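Long-range contacts in envelopment polyprotein (Bovine Schmallenberg virus BH80/Germany/2011, PDB 7A56), which probably drives fusion of the viral envelope with a host membrane during entry, as a class II fusion glycoprotein captured here in its postfusion trimeric form: residues N36-H41 with D224-D229; S101-V106 with C203-H208; N111-R116 with K192-Q197; N382-C387 with V402-S407. One frame throughout, in Å; residues are numbered along the deposited sequence.

Contact 1 of 4, residues N36-H41 with D224-D229; sequences NDLTMH and DRIQLD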
loop_
_atom_site.group_PDB
_atom_site.type_symbol
_atom_site.label_atom_id
_atom_site.label_comp_id
_atom_site.label_asym_id
_atom_site.label_seq_id
_atom_site.Cartn_x
_atom_site.Cartn_y
_atom_site.Cartn_z
ATOM N N ASN A 36 -21.923 -27.607 -24.418
ATOM C CA ASN A 36 -21.373 -27.423 -25.749
ATOM C C ASN A 36 -21.085 -25.954 -26.026
ATOM O O ASN A 36 -20.080 -25.616 -26.661
ATOM C CB ASN A 36 -22.350 -28.002 -26.769
ATOM C CG ASN A 36 -22.017 -27.603 -28.167
ATOM O OD1 ASN A 36 -21.018 -28.049 -28.720
ATOM N ND2 ASN A 36 -22.838 -26.727 -28.752
ATOM N N ASP A 37 -21.982 -25.073 -25.584
ATOM C CA ASP A 37 -21.805 -23.621 -25.710
ATOM C C ASP A 37 -20.530 -23.167 -25.013
ATOM O O ASP A 37 -19.702 -22.415 -25.567
ATOM C CB ASP A 37 -23.047 -22.974 -25.077
ATOM C CG ASP A 37 -23.209 -21.489 -25.355
ATOM O OD1 ASP A 37 -22.365 -20.853 -26.029
ATOM O OD2 ASP A 37 -24.211 -20.932 -24.845
ATOM N N LEU A 38 -20.361 -23.615 -23.776
ATOM C CA LEU A 38 -19.182 -23.210 -22.993
ATOM C C LEU A 38 -17.903 -23.725 -23.628
ATOM O O LEU A 38 -16.925 -22.982 -23.802
ATOM C CB LEU A 38 -19.345 -23.710 -21.563
ATOM C CG LEU A 38 -20.459 -23.019 -20.729
ATOM C CD1 LEU A 38 -20.493 -23.609 -19.336
ATOM C CD2 LEU A 38 -20.240 -21.516 -20.574
ATOM N N THR A 39 -17.901 -24.992 -24.013
ATOM C CA THR A 39 -16.706 -25.573 -24.623
ATOM C C THR A 39 -16.360 -24.886 -25.935
ATOM O O THR A 39 -15.189 -24.722 -26.265
ATOM C CB THR A 39 -16.939 -27.068 -24.874
ATOM O OG1 THR A 39 -17.170 -27.724 -23.621
ATOM C CG2 THR A 39 -15.741 -27.683 -25.565
ATOM N N MET A 40 -17.369 -24.549 -26.740
ATOM C CA MET A 40 -17.130 -23.869 -28.007
ATOM C C MET A 40 -16.627 -22.464 -27.804
ATOM O O MET A 40 -15.979 -21.908 -28.697
ATOM C CB MET A 40 -18.441 -23.837 -28.853
ATOM C CG MET A 40 -18.859 -25.163 -29.482
ATOM S SD MET A 40 -17.962 -25.646 -30.994
ATOM C CE MET A 40 -16.584 -26.576 -30.309
ATOM N N HIS A 41 -16.860 -21.889 -26.622
ATOM C CA HIS A 41 -16.363 -20.571 -26.318
ATOM C C HIS A 41 -15.160 -20.631 -25.363
ATOM O O HIS A 41 -14.956 -19.743 -24.549
ATOM C CB HIS A 41 -17.483 -19.695 -25.774
ATOM C CG HIS A 41 -18.519 -19.379 -26.812
ATOM N ND1 HIS A 41 -19.643 -20.152 -26.996
ATOM C CD2 HIS A 41 -18.588 -18.385 -27.734
ATOM C CE1 HIS A 41 -20.371 -19.647 -27.981
ATOM N NE2 HIS A 41 -19.746 -18.581 -28.454
ATOM N N ASP A 224 -23.003 -17.960 -25.576
ATOM C CA ASP A 224 -24.347 -17.549 -25.985
ATOM C C ASP A 224 -25.282 -17.453 -24.790
ATOM O O ASP A 224 -26.035 -16.485 -24.661
ATOM C CB ASP A 224 -24.910 -18.520 -27.028
ATOM C CG ASP A 224 -24.122 -18.483 -28.315
ATOM O OD1 ASP A 224 -23.553 -17.415 -28.629
ATOM O OD2 ASP A 224 -24.038 -19.504 -28.990
ATOM N N ARG A 225 -25.237 -18.437 -23.894
ATOM C CA ARG A 225 -26.152 -18.478 -22.754
ATOM C C ARG A 225 -25.621 -17.797 -21.496
ATOM O O ARG A 225 -26.423 -17.304 -20.668
ATOM C CB ARG A 225 -26.460 -19.942 -22.424
ATOM C CG ARG A 225 -27.260 -20.640 -23.539
ATOM C CD ARG A 225 -27.109 -22.150 -23.426
ATOM N NE ARG A 225 -27.914 -22.785 -24.450
ATOM C CZ ARG A 225 -27.538 -22.914 -25.720
ATOM N NH1 ARG A 225 -26.349 -22.486 -26.105
ATOM N NH2 ARG A 225 -28.369 -23.488 -26.612
ATOM N N ILE A 226 -24.302 -17.784 -21.292
ATOM C CA ILE A 226 -23.751 -17.316 -20.017
ATOM C C ILE A 226 -22.620 -16.333 -20.255
ATOM O O ILE A 226 -21.701 -16.590 -21.048
ATOM C CB ILE A 226 -23.266 -18.480 -19.132
ATOM C CG1 ILE A 226 -24.410 -19.504 -18.895
ATOM C CG2 ILE A 226 -22.621 -17.907 -17.812
ATOM C CD1 ILE A 226 -23.857 -20.804 -18.278
ATOM N N GLN A 227 -22.722 -15.169 -19.626
ATOM C CA GLN A 227 -21.624 -14.210 -19.682
ATOM C C GLN A 227 -21.119 -13.933 -18.274
ATOM O O GLN A 227 -21.906 -13.861 -17.321
ATOM C CB GLN A 227 -22.076 -12.889 -20.372
ATOM C CG GLN A 227 -22.488 -13.054 -21.826
ATOM C CD GLN A 227 -23.887 -13.247 -21.931
ATOM O OE1 GLN A 227 -24.670 -12.467 -21.355
ATOM N NE2 GLN A 227 -24.290 -14.308 -22.679
ATOM N N LEU A 228 -19.796 -13.738 -18.135
ATOM C CA LEU A 228 -19.256 -13.364 -16.846
ATOM C C LEU A 228 -18.177 -12.306 -17.049
ATOM O O LEU A 228 -17.541 -12.252 -18.105
ATOM C CB LEU A 228 -18.622 -14.566 -16.086
ATOM C CG LEU A 228 -19.421 -15.875 -15.917
ATOM C CD1 LEU A 228 -19.027 -16.767 -17.074
ATOM C CD2 LEU A 228 -19.115 -16.535 -14.559
ATOM N N ASP A 229 -18.011 -11.414 -16.063
ATOM C CA ASP A 229 -16.855 -10.484 -16.108
ATOM C C ASP A 229 -16.320 -10.280 -14.698
ATOM O O ASP A 229 -17.030 -10.477 -13.696
ATOM C CB ASP A 229 -17.177 -9.126 -16.782
ATOM C CG ASP A 229 -18.130 -8.215 -15.972
ATOM O OD1 ASP A 229 -17.783 -7.772 -14.862
ATOM O OD2 ASP A 229 -19.257 -7.894 -16.471
HETATM O O HOH W 1 -21.273 -17.108 -30.786
#
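The carboxylate of D37, on the last turns of helix 23-40, is held by three N-H groups from D224 and R225, in the loop just before strand 226-231. Two of these are backbone amides: D224 N donates to D37 OD1 at 3.0 Å with an N-H...O angle of 164°, and R225 N donates to D37 OD2 at 2.9 Å. Each oxygen accepts on its syn lone pair, the side facing its twin, so the two consecutive amides fix the rotation of the carboxylate. The CG of D37 stands anti to the backbone N (chi1 -168°), which carries the carboxylate to the amides of D224 and R225.

A salt bridge joins the same group to the guanidinium of R225. NH1 approaches D37 OD2 at 2.9 Å from above the carboxylate plane, while the oxygen lies in the guanidinium plane; the two planes stand 79° apart. OD2 thus takes two donors, a pairing that would favour the ionised carboxylate and offset the nearby charge of D224, whose OD2 is 3.7 Å from D37 OD1.

H41, just past the helix, sends ND1 back to the carbonyl O of D37 at 2.7 Å, and a water links its NE2 to D224 OD1. Apolar contact is limited to L38 CD2 against I226 CD1, 4.3 Å apart; both residues also pack on I204.

The arrangement is an aspartate near a helix C-terminus binding two successive backbone amides, and it fastens helix 23-40 to the start of strand 226-231 in a five-stranded antiparallel sheet.

Contact 2 of 4, residues S101-V106 with C203-H208; sequences SIIIYV and CITMAH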
loop_
_atom_site.group_PDB
_atom_site.type_symbol
_atom_site.label_atom_id
_atom_site.label_comp_id
_atom_site.label_asym_id
_atom_site.label_seq_id
_atom_site.Cartn_x
_atom_site.Cartn_y
_atom_site.Cartn_z
ATOM N N SER A 101 -29.364 -27.359 -11.446
ATOM C CA SER A 101 -28.688 -26.216 -10.858
ATOM C C SER A 101 -27.420 -25.878 -11.646
ATOM O O SER A 101 -26.785 -26.756 -12.251
ATOM C CB SER A 101 -28.347 -26.482 -9.399
ATOM O OG SER A 101 -27.232 -27.341 -9.347
ATOM N N ILE A 102 -27.134 -24.577 -11.706
ATOM C CA ILE A 102 -25.882 -24.030 -12.223
ATOM C C ILE A 102 -25.223 -23.327 -11.055
ATOM O O ILE A 102 -25.855 -22.482 -10.406
ATOM C CB ILE A 102 -26.131 -23.051 -13.384
ATOM C CG1 ILE A 102 -26.801 -23.770 -14.579
ATOM C CG2 ILE A 102 -24.863 -22.377 -13.830
ATOM C CD1 ILE A 102 -27.147 -22.839 -15.753
ATOM N N ILE A 103 -23.956 -23.638 -10.811
ATOM C CA ILE A 103 -23.178 -23.023 -9.734
ATOM C C ILE A 103 -22.120 -22.137 -10.377
ATOM O O ILE A 103 -21.456 -22.557 -11.334
ATOM C CB ILE A 103 -22.574 -24.117 -8.839
ATOM C CG1 ILE A 103 -23.704 -24.793 -8.023
ATOM C CG2 ILE A 103 -21.452 -23.594 -7.885
ATOM C CD1 ILE A 103 -23.256 -26.163 -7.443
ATOM N N ILE A 104 -22.020 -20.889 -9.921
ATOM C CA ILE A 104 -20.925 -20.009 -10.321
ATOM C C ILE A 104 -19.822 -20.112 -9.260
ATOM O O ILE A 104 -20.040 -19.766 -8.088
ATOM C CB ILE A 104 -21.398 -18.554 -10.471
ATOM C CG1 ILE A 104 -22.653 -18.434 -11.371
ATOM C CG2 ILE A 104 -20.214 -17.607 -10.857
ATOM C CD1 ILE A 104 -22.377 -18.903 -12.829
ATOM N N TYR A 105 -18.643 -20.614 -9.650
ATOM C CA TYR A 105 -17.665 -21.070 -8.645
ATOM C C TYR A 105 -16.356 -20.326 -8.890
ATOM O O TYR A 105 -15.794 -20.424 -9.987
ATOM C CB TYR A 105 -17.533 -22.603 -8.739
ATOM C CG TYR A 105 -16.268 -23.217 -8.139
ATOM C CD1 TYR A 105 -15.747 -22.760 -6.948
ATOM C CD2 TYR A 105 -15.637 -24.270 -8.764
ATOM C CE1 TYR A 105 -14.551 -23.330 -6.398
ATOM C CE2 TYR A 105 -14.475 -24.855 -8.248
ATOM C CZ TYR A 105 -13.951 -24.384 -7.072
ATOM O OH TYR A 105 -12.839 -24.986 -6.614
ATOM N N VAL A 106 -15.867 -19.594 -7.880
ATOM C CA VAL A 106 -14.585 -18.846 -8.012
ATOM C C VAL A 106 -13.474 -19.828 -7.623
ATOM O O VAL A 106 -13.153 -20.041 -6.454
ATOM C CB VAL A 106 -14.585 -17.566 -7.192
ATOM C CG1 VAL A 106 -13.275 -16.710 -7.449
ATOM C CG2 VAL A 106 -15.823 -16.731 -7.512
ATOM N N CYS A 203 -15.532 -20.809 -12.684
ATOM C CA CYS A 203 -16.087 -21.995 -13.318
ATOM C C CYS A 203 -17.608 -21.925 -13.325
ATOM O O CYS A 203 -18.227 -21.353 -12.428
ATOM C CB CYS A 203 -15.723 -23.335 -12.613
ATOM S SG CYS A 203 -13.910 -23.584 -12.461
ATOM N N ILE A 204 -18.187 -22.499 -14.369
ATOM C CA ILE A 204 -19.606 -22.875 -14.384
ATOM C C ILE A 204 -19.669 -24.323 -13.940
ATOM O O ILE A 204 -19.183 -25.225 -14.638
ATOM C CB ILE A 204 -20.216 -22.725 -15.786
ATOM C CG1 ILE A 204 -19.995 -21.319 -16.334
ATOM C CG2 ILE A 204 -21.781 -23.033 -15.775
ATOM C CD1 ILE A 204 -20.658 -20.236 -15.499
ATOM N N THR A 205 -20.311 -24.579 -12.814
ATOM C CA THR A 205 -20.329 -25.930 -12.271
ATOM C C THR A 205 -21.739 -26.507 -12.424
ATOM O O THR A 205 -22.727 -25.942 -11.920
ATOM C CB THR A 205 -19.851 -25.908 -10.824
ATOM O OG1 THR A 205 -18.456 -25.549 -10.829
ATOM C CG2 THR A 205 -20.018 -27.280 -10.110
ATOM N N MET A 206 -21.836 -27.575 -13.204
ATOM C CA MET A 206 -23.065 -28.331 -13.364
ATOM C C MET A 206 -22.789 -29.729 -12.828
ATOM O O MET A 206 -21.676 -30.037 -12.379
ATOM C CB MET A 206 -23.539 -28.307 -14.826
ATOM C CG MET A 206 -24.143 -26.906 -15.260
ATOM S SD MET A 206 -24.934 -27.112 -16.893
ATOM C CE MET A 206 -23.372 -27.446 -17.804
ATOM N N ALA A 207 -23.806 -30.555 -12.809
ATOM C CA ALA A 207 -23.685 -31.876 -12.194
ATOM C C ALA A 207 -22.496 -32.659 -12.763
ATOM O O ALA A 207 -22.401 -32.889 -13.974
ATOM C CB ALA A 207 -24.985 -32.660 -12.401
ATOM N N HIS A 208 -21.587 -33.042 -11.885
ATOM C CA HIS A 208 -20.378 -33.773 -12.259
ATOM C C HIS A 208 -19.619 -33.231 -13.476
ATOM O O HIS A 208 -18.870 -33.985 -14.119
ATOM C CB HIS A 208 -20.704 -35.245 -12.524
ATOM C CG HIS A 208 -21.392 -35.927 -11.381
ATOM N ND1 HIS A 208 -20.754 -36.215 -10.190
ATOM C CD2 HIS A 208 -22.664 -36.382 -11.251
ATOM C CE1 HIS A 208 -21.605 -36.812 -9.372
ATOM N NE2 HIS A 208 -22.768 -36.932 -9.996
HETATM O O HOH W 2 -24.480 -27.593 -10.278
HETATM O O HOH W 3 -26.761 -29.313 -13.017
#
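C203 pairs with Y105 at one end of an antiparallel ladder between strands 98-134 and 197-206, part of the beta-rich fold of this class II fusion protein. The two residues form a hydrogen-bonded pair: C203 N reaches Y105 O at 2.7 Å and Y105 N returns to C203 O. C203 CB rests 4.0 Å from CD2 of the tyrosine ring, and its SG, disulfide-bonded to C212, makes an oblique sulfur-aromatic contact with the same ring.

I204 faces I104 in a non-hydrogen-bonded pair on the other face. Its CG2, anti to the backbone N (chi1 -54°), lies against I102 CG2 at 3.7 Å, while CD1, at the end of the other branch, meets I104 CD1 at 3.4 Å, tighter than usual for methyl groups, the two side chains lying side by side and pointing the same way. L38, I226 and L228 pack against I204 as well.

T205 and I103 form the next hydrogen-bonded pair, at 2.8 Å both for T205 N to I103 O and for I103 N to T205 O. T205 OG1 sits at the edge of the Y105 ring, hydrogen-bonded to S210. M206 CG then approaches I102 CG1, its side chain running alongside.

Beyond the ladder, one water donates to S101 O at 2.7 Å and accepts from A207 N at 3.2 Å.

Contact 3 of 4, residues N111-R116 with K192-Q197; sequences NKASYR and KSSIEQ. With PO4 (phosphate ion), chain J.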
loop_
_atom_site.group_PDB
_atom_site.type_symbol
_atom_site.label_atom_id
_atom_site.label_comp_id
_atom_site.label_asym_id
_atom_site.label_seq_id
_atom_site.Cartn_x
_atom_site.Cartn_y
_atom_site.Cartn_z
ATOM N N ASN A 111 -2.854 -13.396 -5.462
ATOM C CA ASN A 111 -2.028 -12.360 -6.061
ATOM C C ASN A 111 -0.606 -12.932 -6.183
ATOM O O ASN A 111 -0.224 -13.858 -5.463
ATOM C CB ASN A 111 -2.043 -11.045 -5.235
ATOM C CG ASN A 111 -3.284 -10.161 -5.506
ATOM O OD1 ASN A 111 -3.877 -10.226 -6.570
ATOM N ND2 ASN A 111 -3.622 -9.302 -4.558
ATOM N N LYS A 112 0.153 -12.445 -7.150
ATOM C CA LYS A 112 1.503 -13.006 -7.292
ATOM C C LYS A 112 2.413 -11.964 -7.899
ATOM O O LYS A 112 1.954 -11.065 -8.620
ATOM C CB LYS A 112 1.524 -14.268 -8.174
ATOM C CG LYS A 112 1.110 -14.053 -9.589
ATOM C CD LYS A 112 1.026 -15.408 -10.356
ATOM C CE LYS A 112 0.459 -15.221 -11.776
ATOM N NZ LYS A 112 0.200 -16.511 -12.509
ATOM N N ALA A 113 3.715 -12.081 -7.599
ATOM C CA ALA A 113 4.713 -11.283 -8.307
ATOM C C ALA A 113 6.045 -12.056 -8.320
ATOM O O ALA A 113 6.255 -13.015 -7.552
ATOM C CB ALA A 113 4.879 -9.890 -7.665
ATOM N N SER A 114 6.898 -11.683 -9.274
ATOM C CA SER A 114 8.239 -12.221 -9.360
ATOM C C SER A 114 9.144 -11.471 -8.386
ATOM O O SER A 114 8.929 -10.293 -8.072
ATOM C CB SER A 114 8.813 -12.087 -10.783
ATOM O OG SER A 114 7.836 -12.551 -11.739
ATOM N N TYR A 115 10.172 -12.168 -7.914
ATOM C CA TYR A 115 11.191 -11.583 -7.041
ATOM C C TYR A 115 12.561 -12.007 -7.531
ATOM O O TYR A 115 12.722 -13.068 -8.157
ATOM C CB TYR A 115 11.000 -12.021 -5.568
ATOM C CG TYR A 115 9.802 -11.360 -4.892
ATOM C CD1 TYR A 115 8.465 -11.663 -5.294
ATOM C CD2 TYR A 115 9.984 -10.431 -3.865
ATOM C CE1 TYR A 115 7.390 -11.025 -4.674
ATOM C CE2 TYR A 115 8.944 -9.814 -3.234
ATOM C CZ TYR A 115 7.610 -10.122 -3.655
ATOM O OH TYR A 115 6.542 -9.483 -3.065
ATOM N N ARG A 116 13.565 -11.184 -7.186
ATOM C CA ARG A 116 14.937 -11.494 -7.562
ATOM C C ARG A 116 15.883 -11.429 -6.364
ATOM O O ARG A 116 15.751 -10.615 -5.435
ATOM C CB ARG A 116 15.483 -10.587 -8.670
ATOM C CG ARG A 116 15.524 -9.159 -8.329
ATOM C CD ARG A 116 16.277 -8.380 -9.413
ATOM N NE ARG A 116 16.181 -6.943 -9.158
ATOM C CZ ARG A 116 17.140 -6.214 -8.598
ATOM N NH1 ARG A 116 16.959 -4.909 -8.397
ATOM N NH2 ARG A 116 18.295 -6.779 -8.262
ATOM N N LYS A 192 11.081 -7.390 -5.061
ATOM C CA LYS A 192 10.008 -7.553 -6.089
ATOM C C LYS A 192 10.518 -7.050 -7.442
ATOM O O LYS A 192 11.127 -5.973 -7.521
ATOM C CB LYS A 192 8.778 -6.770 -5.634
ATOM C CG LYS A 192 7.519 -6.906 -6.572
ATOM C CD LYS A 192 6.227 -6.542 -5.808
ATOM C CE LYS A 192 6.218 -5.089 -5.443
ATOM N NZ LYS A 192 5.212 -4.785 -4.369
ATOM N N SER A 193 10.345 -7.871 -8.502
ATOM C CA SER A 193 10.928 -7.607 -9.816
ATOM C C SER A 193 9.886 -7.696 -10.934
ATOM O O SER A 193 10.234 -8.007 -12.081
ATOM C CB SER A 193 12.102 -8.563 -10.087
ATOM O OG SER A 193 11.688 -9.939 -10.067
ATOM N N SER A 194 8.614 -7.432 -10.610
ATOM C CA SER A 194 7.520 -7.335 -11.580
ATOM C C SER A 194 6.414 -6.513 -10.929
ATOM O O SER A 194 6.437 -6.245 -9.719
ATOM C CB SER A 194 6.978 -8.709 -11.992
ATOM O OG SER A 194 6.255 -9.284 -10.915
ATOM N N ILE A 195 5.448 -6.091 -11.734
ATOM C CA ILE A 195 4.195 -5.663 -11.124
ATOM C C ILE A 195 3.528 -6.884 -10.482
ATOM O O ILE A 195 3.779 -8.048 -10.859
ATOM C CB ILE A 195 3.293 -5.004 -12.189
ATOM C CG1 ILE A 195 2.088 -4.289 -11.548
ATOM C CG2 ILE A 195 2.922 -6.042 -13.247
ATOM C CD1 ILE A 195 1.328 -3.295 -12.501
ATOM N N GLU A 196 2.714 -6.649 -9.467
ATOM C CA GLU A 196 1.963 -7.802 -9.014
ATOM C C GLU A 196 0.738 -7.943 -9.906
ATOM O O GLU A 196 0.344 -6.996 -10.580
ATOM C CB GLU A 196 1.542 -7.665 -7.544
ATOM C CG GLU A 196 0.496 -6.552 -7.237
ATOM C CD GLU A 196 0.044 -6.604 -5.763
ATOM O OE1 GLU A 196 0.843 -6.230 -4.890
ATOM O OE2 GLU A 196 -1.093 -7.031 -5.450
ATOM N N GLN A 197 0.193 -9.147 -9.963
ATOM C CA GLN A 197 -1.002 -9.371 -10.787
ATOM C C GLN A 197 -1.944 -10.311 -10.059
ATOM O O GLN A 197 -1.526 -11.121 -9.230
ATOM C CB GLN A 197 -0.614 -9.919 -12.179
ATOM C CG GLN A 197 0.079 -11.268 -12.151
ATOM C CD GLN A 197 0.600 -11.607 -13.520
ATOM O OE1 GLN A 197 1.552 -10.975 -13.993
ATOM N NE2 GLN A 197 -0.044 -12.567 -14.198
HETATM P P PO4 J . 0.369 -13.549 -17.998
HETATM O O1 PO4 J . 0.813 -14.323 -16.787
HETATM O O2 PO4 J . 1.568 -13.324 -18.911
HETATM O O3 PO4 J . -0.236 -12.214 -17.631
HETATM O O4 PO4 J . -0.702 -14.331 -18.719
HETATM O O HOH W 4 -2.702 -7.710 -7.693
HETATM O O HOH W 5 13.197 -12.462 -11.216
#
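S114 is gripped through both backbone polar atoms by consecutive serines. Its N donates to S194 OG at 3.0 Å with an N-H...O angle of 163°, and its O accepts from S193 N at 2.8 Å, the donor lying above the carbonyl plane. S194 OG reaches S114 because chi1 (71°) sets it between its own backbone N and carbonyl carbon; it donates in turn to I195 O, so the hydroxyl both accepts and donates. S114 OG is taken by D394 of the second subunit.

A separate antiparallel ladder pairs K112 with Q197, whose N and O atoms bond reciprocally, Q197 N to K112 O at 2.9 Å. Between this pair and that of Y115 with K192 the register slips by two residues: 193-196 form an irregular excursion linking strands 187-192 and 197-206 along strand 98-134. There A113 CB faces S194 OG and the backbone of E196.

K192 CA lies over one face of the Y115 ring, a CH-pi contact 3.9 Å from the centroid, while Y115 OH binds P239 O and K192 NZ binds M238 O. E196 OE2 and N111 OD1 share a water, its bond to N111 weak; N111 ND2 is hydrogen-bonded to S237 OG, and E196 OE1 accepts from the amides of S237 and M238. K112 CE runs against Q197 NE2 at 3.6 Å, and that amide nitrogen donates to phosphate O1 at 3.2 Å. K390 and K398 of the second subunit bind the same anion, probably from the crystallisation liquor.

Contact 4 of 4, residues N382-C387 with V402-S407; sequences NTIGSC and VDPMQS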
loop_
_atom_site.group_PDB
_atom_site.type_symbol
_atom_site.label_atom_id
_atom_site.label_comp_id
_atom_site.label_asym_id
_atom_site.label_seq_id
_atom_site.Cartn_x
_atom_site.Cartn_y
_atom_site.Cartn_z
ATOM N N ASN A 382 -17.412 -30.262 4.269
ATOM C CA ASN A 382 -18.155 -31.008 3.257
ATOM C C ASN A 382 -18.072 -30.347 1.872
ATOM O O ASN A 382 -18.656 -30.877 0.909
ATOM C CB ASN A 382 -19.624 -31.216 3.715
ATOM C CG ASN A 382 -20.430 -29.904 3.835
ATOM O OD1 ASN A 382 -19.904 -28.812 4.029
ATOM N ND2 ASN A 382 -21.732 -30.037 3.724
ATOM N N THR A 383 -17.284 -29.273 1.735
ATOM C CA THR A 383 -17.250 -28.501 0.503
ATOM C C THR A 383 -15.992 -27.627 0.453
ATOM O O THR A 383 -15.533 -27.107 1.463
ATOM C CB THR A 383 -18.510 -27.612 0.330
ATOM O OG1 THR A 383 -18.495 -26.982 -0.958
ATOM C CG2 THR A 383 -18.677 -26.528 1.416
ATOM N N ILE A 384 -15.486 -27.443 -0.759
ATOM C CA ILE A 384 -14.662 -26.284 -1.052
ATOM C C ILE A 384 -15.465 -25.053 -0.707
ATOM O O ILE A 384 -16.649 -24.967 -1.039
ATOM C CB ILE A 384 -14.280 -26.282 -2.539
ATOM C CG1 ILE A 384 -13.403 -27.506 -2.856
ATOM C CG2 ILE A 384 -13.613 -24.923 -2.919
ATOM C CD1 ILE A 384 -13.248 -27.757 -4.354
ATOM N N GLY A 385 -14.846 -24.084 -0.039
ATOM C CA GLY A 385 -15.600 -22.885 0.291
ATOM C C GLY A 385 -14.685 -21.844 0.918
ATOM O O GLY A 385 -13.457 -21.956 0.871
ATOM N N SER A 386 -15.301 -20.838 1.497
ATOM C CA SER A 386 -14.578 -19.738 2.112
ATOM C C SER A 386 -15.307 -19.458 3.412
ATOM O O SER A 386 -16.525 -19.373 3.409
ATOM C CB SER A 386 -14.595 -18.494 1.216
ATOM O OG SER A 386 -13.886 -17.431 1.846
ATOM N N CYS A 387 -14.583 -19.367 4.524
ATOM C CA CYS A 387 -15.191 -19.192 5.833
ATOM C C CYS A 387 -14.672 -17.957 6.533
ATOM O O CYS A 387 -13.494 -17.638 6.451
ATOM C CB CYS A 387 -14.888 -20.374 6.747
ATOM S SG CYS A 387 -15.676 -21.855 6.225
ATOM N N VAL A 402 -11.434 -23.182 2.647
ATOM C CA VAL A 402 -11.476 -24.556 3.137
ATOM C C VAL A 402 -11.605 -25.494 1.945
ATOM O O VAL A 402 -12.186 -25.149 0.896
ATOM C CB VAL A 402 -12.611 -24.803 4.166
ATOM C CG1 VAL A 402 -12.431 -23.847 5.389
ATOM C CG2 VAL A 402 -14.012 -24.643 3.558
ATOM N N ASP A 403 -11.084 -26.689 2.126
ATOM C CA ASP A 403 -10.835 -27.596 1.021
ATOM C C ASP A 403 -10.945 -29.013 1.562
ATOM O O ASP A 403 -10.239 -29.361 2.509
ATOM C CB ASP A 403 -9.447 -27.281 0.435
ATOM C CG ASP A 403 -8.991 -28.248 -0.670
ATOM O OD1 ASP A 403 -9.801 -28.979 -1.252
ATOM O OD2 ASP A 403 -7.776 -28.257 -0.966
ATOM N N PRO A 404 -11.878 -29.825 1.049
ATOM C CA PRO A 404 -11.892 -31.249 1.405
ATOM C C PRO A 404 -10.580 -31.981 1.163
ATOM O O PRO A 404 -10.391 -33.032 1.758
ATOM C CB PRO A 404 -13.001 -31.829 0.507
ATOM C CG PRO A 404 -13.848 -30.665 0.125
ATOM C CD PRO A 404 -12.917 -29.478 0.074
ATOM N N MET A 405 -9.727 -31.537 0.242
ATOM C CA MET A 405 -8.504 -32.270 -0.067
ATOM C C MET A 405 -7.351 -31.787 0.792
ATOM O O MET A 405 -6.222 -32.256 0.606
ATOM C CB MET A 405 -8.094 -32.113 -1.545
ATOM C CG MET A 405 -9.156 -32.430 -2.586
ATOM S SD MET A 405 -9.584 -34.146 -2.403
ATOM C CE MET A 405 -8.084 -35.004 -2.750
ATOM N N GLN A 406 -7.603 -30.833 1.687
ATOM C CA GLN A 406 -6.568 -30.364 2.619
ATOM C C GLN A 406 -7.077 -30.447 4.054
ATOM O O GLN A 406 -8.137 -29.911 4.366
ATOM C CB GLN A 406 -6.142 -28.920 2.283
ATOM C CG GLN A 406 -5.010 -28.377 3.165
ATOM C CD GLN A 406 -4.443 -27.063 2.656
ATOM O OE1 GLN A 406 -4.242 -26.880 1.438
ATOM N NE2 GLN A 406 -4.157 -26.137 3.593
ATOM N N SER A 407 -6.308 -31.092 4.930
ATOM C CA SER A 407 -6.757 -31.233 6.307
ATOM C C SER A 407 -6.033 -30.309 7.277
ATOM O O SER A 407 -6.603 -29.954 8.312
ATOM C CB SER A 407 -6.584 -32.677 6.769
ATOM O OG SER A 407 -5.353 -32.815 7.440
#
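V402 inserts its side chain between T383 and C387, with G385 at the level of its backbone. From CB the valine splits into two methyls with different surroundings. CG1, anti to the carbonyl carbon (chi1 -59°), extends to C387 SG at 3.9 Å, a sulfur tied up in the disulfide with C427. CG2 turns the other way, ending 3.6 Å from T383 O and 3.7 Å from G385 N, laying a methyl group against the backbone carbonyl of T383 and amide of G385. L379 and T381 of strand 373-381 also pack on this side chain.

The backbone of V402 makes an antiparallel hydrogen-bonded pair with G385. G385 N donates to V402 O and V402 N to G385 O, both at 3.0 Å; the second donor stands well above its carbonyl plane. V402 O also receives the CA-H of I384, with I384 CA at 3.3 Å.

Past the pair, the proline ring of P404 crosses I384 at about a right angle, its CD 3.6 Å from I384 CG1. P404 belongs to a type I turn from D403 to Q406, in which D403 OD1, met from above the carboxylate plane, accepts from M405 N in an Asx turn.

Across the two segments, direct hydrogen bonding is confined to one reciprocal backbone pair, while side chains meet through apolar and sulfur contacts. The chemistry therefore implies a largely apolar join where strand 399-402 leaves strand 385-391 and the chain turns away.

From the N terminus, helix 23-40 opens contact 1, which closes only at strand 226-231. Strand 98-134 then enters contact 2 and, further along, contact 3; its partners return in reverse order, 192-197 before 203-208. Contact 3 is therefore nested inside contact 2, and contact 2 inside contact 1. Contacts 1 and 2 touch where L38 and I226 meet I204, joining the helix to two sheets; contact 3 lies about 31 Å from contact 2, centre to centre, and like contact 1 touches the second subunit. Contact 4 follows in series as a short loop near the C terminus, and meets contact 2 through I384 CD1 and Y105 OH.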